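Local coordinates for protein putative methyltransferase (Porphyromonas gingivalis, PDB 3LL7) that is a putative methyltransferase, so probably transfers a methyl group to a substrate whose identity is not established, at residues D291-E296 with T339-E344; P321-Y326 with M392-A397. All blocks are in the same frame, centred on the assembly; numbering follows the deposited sequence.

Contact 1: D291-E296 with T339-E344; sequences DKYVYE and TFVLEE
Val-294 and Phe-340 form the hydrogen-bonded pair in an antiparallel ladder between strands 293-297 and 337-347. Val-294 N gives its hydrogen to Phe-340 O at 2.8 Å. Phe-340 N returns a bond to Val-294 O at 2.7 Å, bent to 151° at the hydrogen. Leu-342 N continues the ladder to Lys-292 O, again at 2.8 Å and almost straight. A water donates to Lys-292 O and to Leu-342 O, so Lys-292 O accepts two bonds.

The Phe-340 side chain starts beside the same carbonyl. Its CB lies 3.7 Å from Val-294 O and also packs on Val-294 CB. CG is anti to the carbonyl carbon (chi1 -57°), which brings one ring edge alongside strand 293-297. On that edge CD2 comes to 3.5 Å from Val-294 O. Next along it, CE2 meets Glu-296 CB at 4.1 Å. The end of the ring passes the Glu-296 carboxylate, whose plane is turned 45° from it. That carboxylate is held by salt bridges to Arg-338 and Arg-368.

On the other face of the sheet, Tyr-295 and Thr-339 lie side by side. Tyr-295 CE1 and Thr-339 CG2 are 3.4 Å apart. Tyr-293 CE1 rests more loosely on Val-341 CG2, at 3.9 Å.

Both strands are interior members of the seven-stranded C-terminal sheet. Strand 323-328 borders 293-297 on one side and strand 401-408 borders 337-347 on the other. Phe-340 packs on Leu-406 of strand 401-408 and on Thr-390 of strand 389-395.

Contact 2: P321-Y326 with M392-A397; sequences PNSHLY and MGTTMA. With FMT (formic acid), chain J.
The seven-stranded mixed sheet of the C-terminal region brings together two strands that are not neighbours in it. Strands 323-328 and 389-395 are separated in the sheet order by three others. The sheet must curl strongly for their side chains to meet across its concave side. The short segments cross at 108°, with a closest approach of the axes of 7.4 Å. No backbone ladder forms. Side chains make the contact, apart from one bond to a main-chain carbonyl.

Ser-323 supplies the polar link. Its OG is anti to its carbonyl carbon (chi1 -53°), which turns it to the 392-397 segment, where it donates to Thr-395 O at 2.7 Å. The bond lies in the carbonyl plane, on a lone pair of that oxygen. Asn-369 ND2 is a second partner of the hydroxyl, so the buried OG is held by two bonds. Ser-323 CB rests 3.4 Å from Thr-394 OG1. The Thr-394 hydroxyl has its own bond, to Arg-368 O of the neighbouring edge strand.

Leu-325 supplies the apolar half. Its CD1 meets CG of Met-392, a selenomethionine, at 3.7 Å. The same methyl also touches the Thr-394 hydroxyl, OG1, at 3.5 Å. The Met-392 chain bends at chi2 and chi3, which carries its CE round to 3.9 Å from Leu-325 CD2. The two side chains thus approach tip to tip, with both Leu-325 methyls in use. Leu-319 also packs on Leu-325.

An inverse gamma turn centred on His-324 separates Ser-323 from Leu-325. Its bond from Leu-325 N to Ser-323 O is weak. A formic acid, probably from the crystallisation liquor, sits at the edge of the contact. Asn-369 also binds it. Asn-322 ND2 donates to its O2 at 3.1 Å, with an angle of 166° at the hydrogen.

Overall arrangement
Contacts 1 and 2 belong to the same C-terminal sheet, and their centres are about 12 Å apart. Strands 293-297 and 323-328 are neighbours and join them directly. Tyr-295 N lies 2.8 Å from Tyr-326 O, a probable hydrogen bond. Glu-296 CB packs against Leu-325 CD2 at 3.7 Å. Along the chain the segments alternate. Each contact joins a segment in the ferredoxin-like range to one in the THUMP-like range, so the two parts share one sheet. The contact centres lie about 28 and 26 Å from the centre of the chain. The separate larger mixed sheet, with parallel strands as in Rossmann-like methyltransferases, probably carries that activity. The formic acid at contact 2 gives no evidence of an active site.

Contact 1: D291-E296 with T339-E344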
loop_
_atom_site.group_PDB
_atom_site.type_symbol
_atom_site.label_atom_id
_atom_site.label_comp_id
_atom_site.label_asym_id
_atom_site.label_seq_id
_atom_site.Cartn_x
_atom_site.Cartn_y
_atom_site.Cartn_z
ATOM N N ASP A 291 -10.373 17.111 25.859
ATOM C CA ASP A 291 -9.657 16.623 27.023
ATOM C C ASP A 291 -8.139 16.800 26.812
ATOM O O ASP A 291 -7.683 17.368 25.805
ATOM C CB ASP A 291 -10.011 15.141 27.324
ATOM C CG ASP A 291 -11.370 14.957 27.986
ATOM O OD1 ASP A 291 -11.724 15.749 28.869
ATOM O OD2 ASP A 291 -12.070 13.949 27.673
ATOM N N LYS A 292 -7.366 16.292 27.753
ATOM C CA LYS A 292 -5.922 16.517 27.797
ATOM C C LYS A 292 -5.197 15.915 26.615
ATOM O O LYS A 292 -4.265 16.507 26.092
ATOM C CB LYS A 292 -5.349 15.855 29.059
ATOM C CG LYS A 292 -3.864 16.133 29.274
ATOM C CD LYS A 292 -3.365 15.595 30.630
ATOM C CE LYS A 292 -1.890 15.898 30.784
ATOM N NZ LYS A 292 -1.240 14.822 31.597
ATOM N N TYR A 293 -5.566 14.687 26.263
ATOM C CA TYR A 293 -4.929 13.994 25.129
ATOM C C TYR A 293 -5.800 13.998 23.884
ATOM O O TYR A 293 -7.039 13.872 23.948
ATOM C CB TYR A 293 -4.527 12.555 25.558
ATOM C CG TYR A 293 -3.481 12.583 26.659
ATOM C CD1 TYR A 293 -2.149 12.838 26.355
ATOM C CD2 TYR A 293 -3.827 12.373 28.014
ATOM C CE1 TYR A 293 -1.166 12.891 27.370
ATOM C CE2 TYR A 293 -2.840 12.420 29.042
ATOM C CZ TYR A 293 -1.525 12.668 28.697
ATOM O OH TYR A 293 -0.541 12.725 29.673
ATOM N N VAL A 294 -5.141 14.193 22.742
ATOM C CA VAL A 294 -5.811 14.199 21.460
ATOM C C VAL A 294 -5.188 13.162 20.534
ATOM O O VAL A 294 -3.968 13.063 20.445
ATOM C CB VAL A 294 -5.830 15.635 20.838
ATOM C CG1 VAL A 294 -6.485 15.624 19.487
ATOM C CG2 VAL A 294 -6.611 16.562 21.762
ATOM N N TYR A 295 -6.045 12.397 19.858
ATOM C CA TYR A 295 -5.597 11.244 19.064
ATOM C C TYR A 295 -6.072 11.319 17.628
ATOM O O TYR A 295 -7.265 11.503 17.370
ATOM C CB TYR A 295 -6.177 9.972 19.647
ATOM C CG TYR A 295 -5.809 9.763 21.110
ATOM C CD1 TYR A 295 -4.664 9.079 21.461
ATOM C CD2 TYR A 295 -6.633 10.284 22.145
ATOM C CE1 TYR A 295 -4.336 8.879 22.830
ATOM C CE2 TYR A 295 -6.324 10.106 23.471
ATOM C CZ TYR A 295 -5.186 9.385 23.822
ATOM O OH TYR A 295 -4.880 9.207 25.156
ATOM N N GLU A 296 -5.123 11.169 16.703
ATOM C CA GLU A 296 -5.461 11.210 15.251
ATOM C C GLU A 296 -5.150 9.857 14.603
ATOM O O GLU A 296 -3.979 9.471 14.533
ATOM C CB GLU A 296 -4.652 12.300 14.505
ATOM C CG GLU A 296 -5.132 12.501 13.048
ATOM C CD GLU A 296 -4.312 13.554 12.278
ATOM O OE1 GLU A 296 -3.177 13.866 12.678
ATOM O OE2 GLU A 296 -4.817 14.076 11.260
ATOM N N THR A 339 -0.490 10.757 18.710
ATOM C CA THR A 339 -1.031 11.213 19.985
ATOM C C THR A 339 -0.425 12.570 20.364
ATOM O O THR A 339 0.784 12.784 20.254
ATOM C CB THR A 339 -0.725 10.209 21.130
ATOM O OG1 THR A 339 -1.175 8.909 20.733
ATOM C CG2 THR A 339 -1.452 10.640 22.413
ATOM N N PHE A 340 -1.290 13.457 20.837
ATOM C CA PHE A 340 -0.924 14.832 21.156
ATOM C C PHE A 340 -1.385 15.187 22.563
ATOM O O PHE A 340 -2.352 14.621 23.085
ATOM C CB PHE A 340 -1.603 15.834 20.217
ATOM C CG PHE A 340 -1.320 15.626 18.743
ATOM C CD1 PHE A 340 -0.256 16.285 18.124
ATOM C CD2 PHE A 340 -2.168 14.827 17.963
ATOM C CE1 PHE A 340 -0.011 16.141 16.737
ATOM C CE2 PHE A 340 -1.956 14.680 16.573
ATOM C CZ PHE A 340 -0.873 15.320 15.953
ATOM N N VAL A 341 -0.713 16.175 23.136
ATOM C CA VAL A 341 -1.197 16.845 24.330
ATOM C C VAL A 341 -1.817 18.141 23.918
ATOM O O VAL A 341 -1.227 18.925 23.159
ATOM C CB VAL A 341 -0.081 17.168 25.301
ATOM C CG1 VAL A 341 -0.681 17.869 26.547
ATOM C CG2 VAL A 341 0.660 15.878 25.685
ATOM N N LEU A 342 -3.018 18.370 24.415
ATOM C CA LEU A 342 -3.756 19.613 24.112
ATOM C C LEU A 342 -3.110 20.797 24.864
ATOM O O LEU A 342 -2.954 20.735 26.083
ATOM C CB LEU A 342 -5.211 19.489 24.561
ATOM C CG LEU A 342 -5.868 20.817 24.131
ATOM C CD1 LEU A 342 -6.492 20.861 22.709
ATOM C CD2 LEU A 342 -6.695 21.497 25.182
ATOM N N GLU A 343 -2.751 21.854 24.142
ATOM C CA GLU A 343 -2.192 23.087 24.794
ATOM C C GLU A 343 -3.211 24.215 24.861
ATOM O O GLU A 343 -3.342 24.866 25.905
ATOM C CB GLU A 343 -0.927 23.580 24.084
ATOM C CG GLU A 343 0.182 22.549 24.102
ATOM C CD GLU A 343 1.557 23.095 23.750
ATOM O OE1 GLU A 343 1.675 24.131 23.039
ATOM O OE2 GLU A 343 2.538 22.450 24.186
ATOM N N GLU A 344 -3.888 24.466 23.745
ATOM C CA GLU A 344 -4.970 25.478 23.669
ATOM C C GLU A 344 -6.105 25.010 22.773
ATOM O O GLU A 344 -5.890 24.289 21.777
ATOM C CB GLU A 344 -4.474 26.829 23.118
ATOM C CG GLU A 344 -3.289 27.481 23.845
ATOM C CD GLU A 344 -3.608 27.932 25.281
ATOM O OE1 GLU A 344 -4.787 28.221 25.617
ATOM O OE2 GLU A 344 -2.660 27.990 26.090
HETATM O O HOH W 1 -3.585 18.798 27.911
#

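Contact 2: P321-Y326 with M392-A397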
loop_
_atom_site.group_PDB
_atom_site.type_symbol
_atom_site.label_atom_id
_atom_site.label_comp_id
_atom_site.label_asym_id
_atom_site.label_seq_id
_atom_site.Cartn_x
_atom_site.Cartn_y
_atom_site.Cartn_z
ATOM N N PRO A 321 -19.284 12.785 14.640
ATOM C CA PRO A 321 -19.302 11.648 13.684
ATOM C C PRO A 321 -18.446 11.870 12.456
ATOM O O PRO A 321 -17.895 10.902 11.906
ATOM C CB PRO A 321 -20.773 11.557 13.246
ATOM C CG PRO A 321 -21.562 12.150 14.422
ATOM C CD PRO A 321 -20.641 13.232 15.016
ATOM N N ASN A 322 -18.362 13.128 11.996
ATOM C CA ASN A 322 -17.491 13.449 10.836
ATOM C C ASN A 322 -16.078 14.011 11.191
ATOM O O ASN A 322 -15.272 14.254 10.272
ATOM C CB ASN A 322 -18.212 14.393 9.894
ATOM C CG ASN A 322 -19.516 13.760 9.325
ATOM O OD1 ASN A 322 -19.563 12.561 9.076
ATOM N ND2 ASN A 322 -20.537 14.555 9.146
ATOM N N SER A 323 -15.784 14.216 12.480
ATOM C CA SER A 323 -14.426 14.592 12.903
ATOM C C SER A 323 -13.685 13.346 13.389
ATOM O O SER A 323 -13.955 12.821 14.477
ATOM C CB SER A 323 -14.443 15.646 14.040
ATOM O OG SER A 323 -15.231 16.757 13.681
ATOM N N HIS A 324 -12.743 12.864 12.586
ATOM C CA HIS A 324 -12.101 11.620 12.932
ATOM C C HIS A 324 -10.886 11.902 13.805
ATOM O O HIS A 324 -9.734 11.771 13.378
ATOM C CB HIS A 324 -11.812 10.808 11.676
ATOM C CG HIS A 324 -13.040 10.563 10.839
ATOM N ND1 HIS A 324 -14.278 10.328 11.403
ATOM C CD2 HIS A 324 -13.225 10.511 9.495
ATOM C CE1 HIS A 324 -15.164 10.132 10.445
ATOM N NE2 HIS A 324 -14.547 10.232 9.278
ATOM N N LEU A 325 -11.199 12.368 15.015
ATOM C CA LEU A 325 -10.260 12.624 16.085
ATOM C C LEU A 325 -10.909 12.212 17.386
ATOM O O LEU A 325 -12.138 12.257 17.535
ATOM C CB LEU A 325 -9.975 14.149 16.225
ATOM C CG LEU A 325 -9.208 14.801 15.090
ATOM C CD1 LEU A 325 -9.222 16.343 15.419
ATOM C CD2 LEU A 325 -7.755 14.261 15.064
ATOM N N TYR A 326 -10.062 11.888 18.337
ATOM C CA TYR A 326 -10.475 11.382 19.641
ATOM C C TYR A 326 -9.805 12.173 20.733
ATOM O O TYR A 326 -8.759 12.800 20.502
ATOM C CB TYR A 326 -10.111 9.898 19.783
ATOM C CG TYR A 326 -10.608 9.093 18.628
ATOM C CD1 TYR A 326 -11.904 8.545 18.623
ATOM C CD2 TYR A 326 -9.802 8.921 17.511
ATOM C CE1 TYR A 326 -12.363 7.797 17.522
ATOM C CE2 TYR A 326 -10.246 8.190 16.407
ATOM C CZ TYR A 326 -11.515 7.644 16.416
ATOM O OH TYR A 326 -11.941 6.922 15.329
HETATM N N MSE A 392 -4.663 22.270 14.666
HETATM C CA MSE A 392 -5.627 21.307 14.120
HETATM C C MSE A 392 -7.000 21.962 13.998
HETATM O O MSE A 392 -7.604 22.389 14.996
HETATM C CB MSE A 392 -5.719 20.052 15.036
HETATM C CG MSE A 392 -6.902 19.112 14.687
HETATM SE SE MSE A 392 -6.537 18.054 13.117
HETATM C CE MSE A 392 -5.139 16.933 13.802
ATOM N N GLY A 393 -7.533 22.037 12.794
ATOM C CA GLY A 393 -8.904 22.577 12.648
ATOM C C GLY A 393 -9.875 21.407 12.696
ATOM O O GLY A 393 -9.676 20.431 11.997
ATOM N N THR A 394 -10.927 21.520 13.496
ATOM C CA THR A 394 -11.880 20.428 13.647
ATOM C C THR A 394 -13.207 20.970 14.159
ATOM O O THR A 394 -13.350 22.195 14.316
ATOM C CB THR A 394 -11.284 19.294 14.538
ATOM O OG1 THR A 394 -12.100 18.100 14.453
ATOM C CG2 THR A 394 -11.136 19.735 15.982
ATOM N N THR A 395 -14.148 20.050 14.391
ATOM C CA THR A 395 -15.513 20.373 14.796
ATOM C C THR A 395 -15.887 19.499 15.972
ATOM O O THR A 395 -15.702 18.254 15.928
ATOM C CB THR A 395 -16.489 20.111 13.647
ATOM O OG1 THR A 395 -16.055 20.834 12.488
ATOM C CG2 THR A 395 -17.927 20.563 14.027
HETATM N N MSE A 396 -16.422 20.141 17.025
HETATM C CA MSE A 396 -16.849 19.440 18.234
HETATM C C MSE A 396 -18.281 18.900 18.024
HETATM O O MSE A 396 -18.913 19.206 17.015
HETATM C CB MSE A 396 -16.808 20.391 19.463
HETATM C CG MSE A 396 -15.462 21.103 19.646
HETATM SE SE MSE A 396 -13.977 19.860 19.773
HETATM C CE MSE A 396 -14.378 19.035 21.464
ATOM N N ALA A 397 -18.787 18.131 18.993
ATOM C CA ALA A 397 -20.012 17.362 18.800
ATOM C C ALA A 397 -21.224 18.245 18.533
ATOM O O ALA A 397 -22.160 17.815 17.858
ATOM C CB ALA A 397 -20.268 16.479 20.016
HETATM C C FMT J . -20.379 18.485 10.113
HETATM O O1 FMT J . -19.656 19.197 10.815
HETATM O O2 FMT J . -19.971 17.555 9.412
#